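Long-range contacts in intestinal fatty acid binding protein (Rattus norvegicus, PDB 1ICM), which binds long-chain fatty acids such as myristate inside a beta-barrel and probably carries them within the cells lining the intestine: residues H33-L38 with S52-N57; D3-V8 with K37-Q42; N11-K16 with E120-K125. All blocks are in the same frame, centred on the assembly; numbering follows the deposited sequence.

Contact 1. Residues H33-L38 with S52-N57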
loop_
_atom_site.group_PDB
_atom_site.type_symbol
_atom_site.label_atom_id
_atom_site.label_comp_id
_atom_site.label_asym_id
_atom_site.label_seq_id
_atom_site.Cartn_x
_atom_site.Cartn_y
_atom_site.Cartn_z
ATOM N N HIS A 33 3.108 -7.154 11.970
ATOM C CA HIS A 33 2.414 -8.400 12.100
ATOM C C HIS A 33 0.927 -8.062 12.024
ATOM O O HIS A 33 0.107 -8.463 12.874
ATOM C CB HIS A 33 2.685 -8.963 13.490
ATOM C CG HIS A 33 4.008 -9.572 13.661
ATOM N ND1 HIS A 33 5.066 -8.858 14.208
ATOM C CD2 HIS A 33 4.400 -10.841 13.375
ATOM C CE1 HIS A 33 6.085 -9.706 14.249
ATOM N NE2 HIS A 33 5.724 -10.893 13.758
ATOM N N ASP A 34 0.542 -7.303 10.993
ATOM C CA ASP A 34 -0.843 -6.908 10.842
ATOM C C ASP A 34 -1.813 -7.866 10.112
ATOM O O ASP A 34 -3.004 -7.531 10.055
ATOM C CB ASP A 34 -0.872 -5.520 10.190
ATOM C CG ASP A 34 -0.379 -5.467 8.762
ATOM O OD1 ASP A 34 0.169 -6.567 8.310
ATOM O OD2 ASP A 34 -0.493 -4.461 8.076
ATOM N N ASN A 35 -1.266 -8.992 9.638
ATOM C CA ASN A 35 -2.069 -10.009 8.914
ATOM C C ASN A 35 -2.823 -9.375 7.759
ATOM O O ASN A 35 -3.951 -9.746 7.491
ATOM C CB ASN A 35 -3.100 -10.788 9.781
ATOM C CG ASN A 35 -2.370 -11.643 10.796
ATOM O OD1 ASN A 35 -1.636 -12.574 10.418
ATOM N ND2 ASN A 35 -2.545 -11.304 12.075
ATOM N N LEU A 36 -2.205 -8.417 7.071
ATOM C CA LEU A 36 -2.932 -7.747 5.982
ATOM C C LEU A 36 -3.217 -8.708 4.808
ATOM O O LEU A 36 -2.369 -9.481 4.380
ATOM C CB LEU A 36 -1.990 -6.611 5.492
ATOM C CG LEU A 36 -2.517 -5.799 4.325
ATOM C CD1 LEU A 36 -3.834 -5.080 4.627
ATOM C CD2 LEU A 36 -1.373 -4.860 3.852
ATOM N N LYS A 37 -4.421 -8.562 4.322
ATOM C CA LYS A 37 -4.956 -9.318 3.208
ATOM C C LYS A 37 -5.654 -8.318 2.291
ATOM O O LYS A 37 -6.399 -7.399 2.704
ATOM C CB LYS A 37 -6.002 -10.237 3.822
ATOM C CG LYS A 37 -6.834 -11.012 2.824
ATOM C CD LYS A 37 -7.465 -12.191 3.532
ATOM C CE LYS A 37 -8.940 -12.355 3.205
ATOM N NZ LYS A 37 -9.508 -13.640 3.658
ATOM N N LEU A 38 -5.397 -8.492 0.983
ATOM C CA LEU A 38 -6.024 -7.583 0.025
ATOM C C LEU A 38 -6.805 -8.406 -1.000
ATOM O O LEU A 38 -6.315 -9.436 -1.510
ATOM C CB LEU A 38 -4.896 -6.894 -0.800
ATOM C CG LEU A 38 -3.912 -6.029 -0.004
ATOM C CD1 LEU A 38 -2.821 -5.530 -0.936
ATOM C CD2 LEU A 38 -4.684 -4.829 0.549
ATOM N N SER A 52 -8.015 -5.744 4.524
ATOM C CA SER A 52 -8.437 -6.338 5.790
ATOM C C SER A 52 -7.202 -6.612 6.621
ATOM O O SER A 52 -6.228 -7.235 6.159
ATOM C CB SER A 52 -9.219 -7.614 5.482
ATOM O OG SER A 52 -9.566 -8.307 6.650
ATOM N N SER A 53 -7.218 -6.114 7.870
ATOM C CA SER A 53 -6.044 -6.345 8.712
ATOM C C SER A 53 -6.457 -6.375 10.179
ATOM O O SER A 53 -7.638 -6.155 10.462
ATOM C CB SER A 53 -4.986 -5.253 8.543
ATOM O OG SER A 53 -5.484 -4.033 9.082
ATOM N N ASN A 54 -5.462 -6.561 11.059
ATOM C CA ASN A 54 -5.775 -6.556 12.490
ATOM C C ASN A 54 -6.320 -5.207 12.917
ATOM O O ASN A 54 -7.058 -5.120 13.897
ATOM C CB ASN A 54 -4.622 -6.937 13.417
ATOM C CG ASN A 54 -4.130 -8.355 13.315
ATOM O OD1 ASN A 54 -4.891 -9.256 12.959
ATOM N ND2 ASN A 54 -2.843 -8.557 13.600
ATOM N N PHE A 55 -5.977 -4.145 12.175
ATOM C CA PHE A 55 -6.421 -2.785 12.478
ATOM C C PHE A 55 -7.799 -2.399 11.989
ATOM O O PHE A 55 -8.554 -1.686 12.656
ATOM C CB PHE A 55 -5.453 -1.733 11.872
ATOM C CG PHE A 55 -4.035 -1.850 12.349
ATOM C CD1 PHE A 55 -3.682 -1.378 13.613
ATOM C CD2 PHE A 55 -3.020 -2.404 11.577
ATOM C CE1 PHE A 55 -2.379 -1.464 14.098
ATOM C CE2 PHE A 55 -1.709 -2.506 12.043
ATOM C CZ PHE A 55 -1.379 -2.036 13.313
ATOM N N ARG A 56 -8.180 -2.858 10.804
ATOM C CA ARG A 56 -9.476 -2.456 10.285
ATOM C C ARG A 56 -9.815 -3.250 9.026
ATOM O O ARG A 56 -9.042 -4.072 8.538
ATOM C CB ARG A 56 -9.445 -0.979 9.868
ATOM C CG ARG A 56 -8.227 -0.650 8.992
ATOM C CD ARG A 56 -8.184 0.759 8.421
ATOM N NE ARG A 56 -7.122 0.929 7.401
ATOM C CZ ARG A 56 -6.817 2.102 6.826
ATOM N NH1 ARG A 56 -7.457 3.220 7.161
ATOM N NH2 ARG A 56 -5.848 2.170 5.900
ATOM N N ASN A 57 -10.960 -2.918 8.496
ATOM C CA ASN A 57 -11.456 -3.560 7.292
ATOM C C ASN A 57 -12.171 -2.493 6.505
ATOM O O ASN A 57 -13.242 -2.046 6.893
ATOM C CB ASN A 57 -12.469 -4.678 7.630
ATOM C CG ASN A 57 -11.752 -5.847 8.256
ATOM O OD1 ASN A 57 -11.686 -5.984 9.488
ATOM N ND2 ASN A 57 -11.210 -6.712 7.423
#
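K37 and S52 face each other as an antiparallel hydrogen-bonded pair: K37 N gives to S52 O over 2.9 Å, and S52 N returns a bond to K37 O. S52 O also receives the CA-H of L36, with L36 CA 3.3 Å away, so this one oxygen takes two donors. Beyond the pair the strand pattern stops, and the turn holds on through D34, whose carbonyl O accepts N54 N at 2.8 Å. Two asparagine side chains close the outer end. N35 ND2 reaches N54 OD1 at 3.2 Å, straight at the hydrogen (165°) but striking the acceptor almost side-on to its C=O; the two amide planes stand 70° apart. D34 CB rests 3.6 Å from F55 CE2, approaching the ring obliquely, while L36 CD1 lies against S53 CB.

Turns within each segment set these groups. With chi1 67°, D34 tucks its carboxylate back over its own backbone, where OD1 takes L36 N from above the carboxylate plane in an Asx turn; the same oxygen forms a salt bridge with R126. S53 likewise folds OG back to accept F55 N in an ST turn. The contact thus joins the linker between helix 25-31 and strand 37-43 to the turn between strands 46-52 and 57-63. The side chain of F55 lies about 6 Å from the bound myristate, consistent with this turn being part of the portal proposed for the fatty-acid-binding-protein beta-barrel.

Contact 2. Residues D3-V8 with K37-Q42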
loop_
_atom_site.group_PDB
_atom_site.type_symbol
_atom_site.label_atom_id
_atom_site.label_comp_id
_atom_site.label_asym_id
_atom_site.label_seq_id
_atom_site.Cartn_x
_atom_site.Cartn_y
_atom_site.Cartn_z
ATOM N N ASP A 3 -5.824 -9.349 -10.103
ATOM C CA ASP A 3 -7.054 -9.992 -9.657
ATOM C C ASP A 3 -6.810 -11.061 -8.631
ATOM O O ASP A 3 -5.975 -11.942 -8.794
ATOM C CB ASP A 3 -7.734 -10.757 -10.824
ATOM C CG ASP A 3 -7.687 -9.926 -12.049
ATOM O OD1 ASP A 3 -8.552 -9.071 -12.247
ATOM O OD2 ASP A 3 -6.610 -10.227 -12.763
ATOM N N GLY A 4 -7.588 -11.034 -7.567
ATOM C CA GLY A 4 -7.298 -12.114 -6.636
ATOM C C GLY A 4 -7.139 -11.682 -5.170
ATOM O O GLY A 4 -7.219 -10.490 -4.861
ATOM N N THR A 5 -6.944 -12.700 -4.317
ATOM C CA THR A 5 -6.800 -12.489 -2.906
ATOM C C THR A 5 -5.366 -12.680 -2.584
ATOM O O THR A 5 -4.867 -13.705 -3.032
ATOM C CB THR A 5 -7.785 -13.357 -2.111
ATOM O OG1 THR A 5 -9.077 -12.828 -2.406
ATOM C CG2 THR A 5 -7.515 -13.112 -0.635
ATOM N N TRP A 6 -4.758 -11.700 -1.879
ATOM C CA TRP A 6 -3.324 -11.747 -1.585
ATOM C C TRP A 6 -3.117 -11.593 -0.079
ATOM O O TRP A 6 -3.772 -10.763 0.548
ATOM C CB TRP A 6 -2.680 -10.545 -2.294
ATOM C CG TRP A 6 -2.847 -10.510 -3.807
ATOM C CD1 TRP A 6 -3.848 -9.884 -4.501
ATOM C CD2 TRP A 6 -1.991 -11.126 -4.774
ATOM N NE1 TRP A 6 -3.700 -10.099 -5.855
ATOM C CE2 TRP A 6 -2.544 -10.841 -6.049
ATOM C CE3 TRP A 6 -0.831 -11.930 -4.700
ATOM C CZ2 TRP A 6 -1.922 -11.308 -7.224
ATOM C CZ3 TRP A 6 -0.214 -12.384 -5.862
ATOM C CH2 TRP A 6 -0.785 -12.079 -7.101
ATOM N N LYS A 7 -2.187 -12.352 0.497
ATOM C CA LYS A 7 -1.918 -12.325 1.930
ATOM C C LYS A 7 -0.457 -12.045 2.172
ATOM O O LYS A 7 0.454 -12.672 1.612
ATOM C CB LYS A 7 -2.283 -13.646 2.599
ATOM C CG LYS A 7 -2.041 -13.717 4.113
ATOM C CD LYS A 7 -3.169 -13.184 5.004
ATOM C CE LYS A 7 -3.127 -13.626 6.471
ATOM N NZ LYS A 7 -4.449 -13.682 7.141
ATOM N N VAL A 8 -0.204 -11.089 3.057
ATOM C CA VAL A 8 1.201 -10.773 3.275
ATOM C C VAL A 8 2.050 -11.936 3.744
ATOM O O VAL A 8 1.585 -12.702 4.573
ATOM C CB VAL A 8 1.331 -9.535 4.169
ATOM C CG1 VAL A 8 0.920 -9.889 5.605
ATOM C CG2 VAL A 8 2.761 -8.978 4.109
ATOM N N LYS A 37 -4.421 -8.562 4.322
ATOM C CA LYS A 37 -4.956 -9.318 3.208
ATOM C C LYS A 37 -5.654 -8.318 2.291
ATOM O O LYS A 37 -6.399 -7.399 2.704
ATOM C CB LYS A 37 -6.002 -10.237 3.822
ATOM C CG LYS A 37 -6.834 -11.012 2.824
ATOM C CD LYS A 37 -7.465 -12.191 3.532
ATOM C CE LYS A 37 -8.940 -12.355 3.205
ATOM N NZ LYS A 37 -9.508 -13.640 3.658
ATOM N N LEU A 38 -5.397 -8.492 0.983
ATOM C CA LEU A 38 -6.024 -7.583 0.025
ATOM C C LEU A 38 -6.805 -8.406 -1.000
ATOM O O LEU A 38 -6.315 -9.436 -1.510
ATOM C CB LEU A 38 -4.896 -6.894 -0.800
ATOM C CG LEU A 38 -3.912 -6.029 -0.004
ATOM C CD1 LEU A 38 -2.821 -5.530 -0.936
ATOM C CD2 LEU A 38 -4.684 -4.829 0.549
ATOM N N THR A 39 -8.011 -7.923 -1.313
ATOM C CA THR A 39 -8.814 -8.607 -2.314
ATOM C C THR A 39 -8.959 -7.555 -3.408
ATOM O O THR A 39 -9.569 -6.511 -3.173
ATOM C CB THR A 39 -10.176 -9.106 -1.770
ATOM O OG1 THR A 39 -9.948 -10.108 -0.787
ATOM C CG2 THR A 39 -11.027 -9.670 -2.896
ATOM N N ILE A 40 -8.389 -7.841 -4.591
ATOM C CA ILE A 40 -8.382 -6.899 -5.711
ATOM C C ILE A 40 -9.279 -7.293 -6.856
ATOM O O ILE A 40 -9.195 -8.416 -7.358
ATOM C CB ILE A 40 -6.956 -6.669 -6.231
ATOM C CG1 ILE A 40 -6.137 -6.115 -5.069
ATOM C CG2 ILE A 40 -6.987 -5.652 -7.368
ATOM C CD1 ILE A 40 -4.631 -6.198 -5.246
ATOM N N THR A 41 -10.117 -6.355 -7.258
ATOM C CA THR A 41 -10.997 -6.640 -8.368
ATOM C C THR A 41 -11.036 -5.410 -9.254
ATOM O O THR A 41 -10.968 -4.300 -8.739
ATOM C CB THR A 41 -12.418 -6.985 -7.947
ATOM O OG1 THR A 41 -12.958 -5.918 -7.220
ATOM C CG2 THR A 41 -12.373 -8.213 -7.062
ATOM N N GLN A 42 -11.151 -5.639 -10.566
ATOM C CA GLN A 42 -11.169 -4.572 -11.557
ATOM C C GLN A 42 -12.475 -4.498 -12.307
ATOM O O GLN A 42 -13.090 -5.534 -12.525
ATOM C CB GLN A 42 -10.021 -4.819 -12.575
ATOM C CG GLN A 42 -9.810 -3.722 -13.641
ATOM C CD GLN A 42 -8.501 -3.855 -14.425
ATOM O OE1 GLN A 42 -7.575 -4.636 -14.113
ATOM N NE2 GLN A 42 -8.414 -3.003 -15.445
#
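W6 and I40 meet on the buried side of two paired strands, where I40 CD1 comes obliquely to the indole, 3.8 Å from W6 CD1. The indole swings over to I40 because W6 CG stands anti to its own carbonyl carbon (chi1 -60°), and W6 NE1 is hydrogen-bonded to F2 O. L38 shares this face, its side chain about 5 Å from the bound myristate. The backbones are tightly zipped: W6 N to L38 O and L38 N to W6 O both measure 2.8 Å, and I40 N meets G4 O at 2.9 Å. G4 has a positive phi (131°), a backbone shape that suits glycine.

The opposite face, carrying T5, K7, K37 and T39, is looser and partly open to solvent. T5 OG1 and T39 OG1 share a long hydrogen bond of 3.3 Å in a non-hydrogen-bonded backbone pair, and T5 CG2 packs 4.1 Å from K37 CG. K7 meets K37 through methylenes, CD near CB; their two NZ atoms stay 6.1 Å apart, a spacing that probably limits repulsion.

Strand 4-12 lies between 37-43 and 122-130 in the antiparallel sheet, and strand 46-52 flanks 37-43 on its far edge. From within the barrel, F128 of strand 122-130 packs on both W6 and L38, while L113 and Q115 of strand 112-119 reach W6 and L38 respectively.

Contact 3. Residues N11-K16 with E120-K125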
loop_
_atom_site.group_PDB
_atom_site.type_symbol
_atom_site.label_atom_id
_atom_site.label_comp_id
_atom_site.label_asym_id
_atom_site.label_seq_id
_atom_site.Cartn_x
_atom_site.Cartn_y
_atom_site.Cartn_z
ATOM N N ASN A 11 8.311 -8.940 4.950
ATOM C CA ASN A 11 8.566 -7.512 4.766
ATOM C C ASN A 11 10.050 -7.262 4.675
ATOM O O ASN A 11 10.860 -8.090 5.126
ATOM C CB ASN A 11 8.131 -6.741 6.014
ATOM C CG ASN A 11 6.711 -7.057 6.438
ATOM O OD1 ASN A 11 5.717 -6.937 5.707
ATOM N ND2 ASN A 11 6.610 -7.460 7.692
ATOM N N GLU A 12 10.392 -6.103 4.118
ATOM C CA GLU A 12 11.789 -5.719 4.043
ATOM C C GLU A 12 11.905 -4.277 4.514
ATOM O O GLU A 12 11.178 -3.432 3.999
ATOM C CB GLU A 12 12.383 -5.890 2.633
ATOM C CG GLU A 12 12.628 -7.381 2.326
ATOM C CD GLU A 12 13.327 -7.660 1.012
ATOM O OE1 GLU A 12 13.969 -6.618 0.551
ATOM O OE2 GLU A 12 13.285 -8.741 0.450
ATOM N N ASN A 13 12.722 -4.056 5.550
ATOM C CA ASN A 13 12.929 -2.729 6.124
ATOM C C ASN A 13 11.680 -1.997 6.520
ATOM O O ASN A 13 11.645 -0.763 6.546
ATOM C CB ASN A 13 13.671 -1.902 5.074
ATOM C CG ASN A 13 14.578 -0.849 5.670
ATOM O OD1 ASN A 13 15.273 -1.069 6.688
ATOM N ND2 ASN A 13 14.556 0.309 5.004
ATOM N N TYR A 14 10.587 -2.716 6.844
ATOM C CA TYR A 14 9.346 -2.070 7.180
ATOM C C TYR A 14 9.366 -1.280 8.497
ATOM O O TYR A 14 8.747 -0.211 8.655
ATOM C CB TYR A 14 8.254 -3.172 7.081
ATOM C CG TYR A 14 6.860 -2.617 7.093
ATOM C CD1 TYR A 14 6.526 -1.506 6.316
ATOM C CD2 TYR A 14 5.847 -3.180 7.866
ATOM C CE1 TYR A 14 5.236 -0.969 6.277
ATOM C CE2 TYR A 14 4.552 -2.669 7.827
ATOM C CZ TYR A 14 4.226 -1.556 7.049
ATOM O OH TYR A 14 2.931 -1.074 7.007
ATOM N N GLU A 15 10.057 -1.798 9.496
ATOM C CA GLU A 15 10.049 -1.026 10.725
ATOM C C GLU A 15 10.766 0.301 10.598
ATOM O O GLU A 15 10.268 1.261 11.142
ATOM C CB GLU A 15 10.611 -1.774 11.957
ATOM C CG GLU A 15 9.629 -2.840 12.514
ATOM C CD GLU A 15 10.226 -3.654 13.632
ATOM O OE1 GLU A 15 10.917 -3.147 14.497
ATOM O OE2 GLU A 15 9.948 -4.946 13.555
ATOM N N LYS A 16 11.909 0.357 9.899
ATOM C CA LYS A 16 12.648 1.604 9.716
ATOM C C LYS A 16 11.770 2.564 8.928
ATOM O O LYS A 16 11.704 3.769 9.186
ATOM C CB LYS A 16 13.935 1.361 8.954
ATOM C CG LYS A 16 15.137 1.140 9.859
ATOM C CD LYS A 16 15.537 2.383 10.661
ATOM C CE LYS A 16 16.522 2.142 11.807
ATOM N NZ LYS A 16 16.454 3.123 12.912
ATOM N N GLU A 120 11.150 9.887 2.041
ATOM C CA GLU A 120 12.257 10.643 2.574
ATOM C C GLU A 120 13.545 9.907 2.535
ATOM O O GLU A 120 14.286 9.916 3.500
ATOM C CB GLU A 120 11.972 11.032 4.022
ATOM C CG GLU A 120 10.882 12.100 4.105
ATOM C CD GLU A 120 11.390 13.384 3.509
ATOM O OE1 GLU A 120 12.292 13.952 4.283
ATOM O OE2 GLU A 120 11.004 13.832 2.441
ATOM N N GLY A 121 13.805 9.212 1.440
ATOM C CA GLY A 121 15.064 8.484 1.376
ATOM C C GLY A 121 15.113 7.068 1.935
ATOM O O GLY A 121 16.189 6.438 1.932
ATOM N N VAL A 122 13.956 6.541 2.384
ATOM C CA VAL A 122 13.958 5.176 2.914
ATOM C C VAL A 122 12.975 4.372 2.053
ATOM O O VAL A 122 11.905 4.877 1.657
ATOM C CB VAL A 122 13.382 5.177 4.340
ATOM C CG1 VAL A 122 13.442 3.767 4.915
ATOM C CG2 VAL A 122 14.261 6.095 5.189
ATOM N N GLU A 123 13.415 3.140 1.804
ATOM C CA GLU A 123 12.620 2.215 0.985
ATOM C C GLU A 123 12.145 1.055 1.863
ATOM O O GLU A 123 12.857 0.624 2.777
ATOM C CB GLU A 123 13.591 1.605 -0.068
ATOM C CG GLU A 123 12.968 0.613 -1.078
ATOM C CD GLU A 123 14.004 -0.248 -1.787
ATOM O OE1 GLU A 123 15.209 -0.220 -1.619
ATOM O OE2 GLU A 123 13.479 -1.065 -2.649
ATOM N N ALA A 124 10.966 0.515 1.559
ATOM C CA ALA A 124 10.478 -0.650 2.298
ATOM C C ALA A 124 9.693 -1.497 1.302
ATOM O O ALA A 124 9.160 -0.973 0.323
ATOM C CB ALA A 124 9.474 -0.278 3.377
ATOM N N LYS A 125 9.566 -2.800 1.546
ATOM C CA LYS A 125 8.731 -3.640 0.696
ATOM C C LYS A 125 7.882 -4.562 1.588
ATOM O O LYS A 125 8.287 -4.982 2.711
ATOM C CB LYS A 125 9.537 -4.632 -0.115
ATOM C CG LYS A 125 10.694 -4.029 -0.869
ATOM C CD LYS A 125 10.865 -4.819 -2.150
ATOM C CE LYS A 125 12.314 -4.936 -2.582
ATOM N NZ LYS A 125 13.007 -3.651 -2.742
#
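E12 and K125 form an antiparallel hydrogen-bonded pair that joins the first and last strands of the fatty-acid-binding-protein beta-barrel, just where the chain leaves strand 4-12 for helix 14-21. Backbone bonds come first: E12 N reaches K125 O at 2.8 Å, and K125 N returns to E12 O at 3.0 Å.

Charge comes next. The E12 and K125 side chains run alongside one another in the same direction, but E12 OE1 stays 4.5 Å from K125 NZ, beyond a salt bridge. The bent lysine chain instead carries NZ back into a salt bridge with E123 OE2, 2.6 Å away, leaving its CE nearer to E12 OE1.

Apolar contact lies inward. A124 CB sits at the edge of the Y14 ring, 4.3 Å from CD1, and Y14 itself touches the bound myristate. F17 of the helix also packs on A124.

N13, right before the helix, turns its side chain to the strand instead of capping. With CG swung away from the backbone N (chi1 -150°), ND2 passes V122 CG1 at 3.6 Å and gives to E123 O at 2.8 Å, almost perfectly straight at 177° and within the amide's own plane.

All three contacts reach one antiparallel sheet curled round the myristate. Contacts 1 and 2 share K37 and L38, with centres about 12 Å apart, and are joined where V8 N meets L36 O at 3.0 Å, a probable hydrogen bond. Contact 3 uses the far end of strand 4-12; its centre lies about 22 Å from that of contact 2, across the middle of the chain. R126 ties contact 1 to contact 3, bridging to D34 and bonding N11. The nearest side-chain approach to the ligand is about 3 Å at Y14 in contact 3, against 5 Å at L38 in contact 2 and 6 Å at F55 in contact 1.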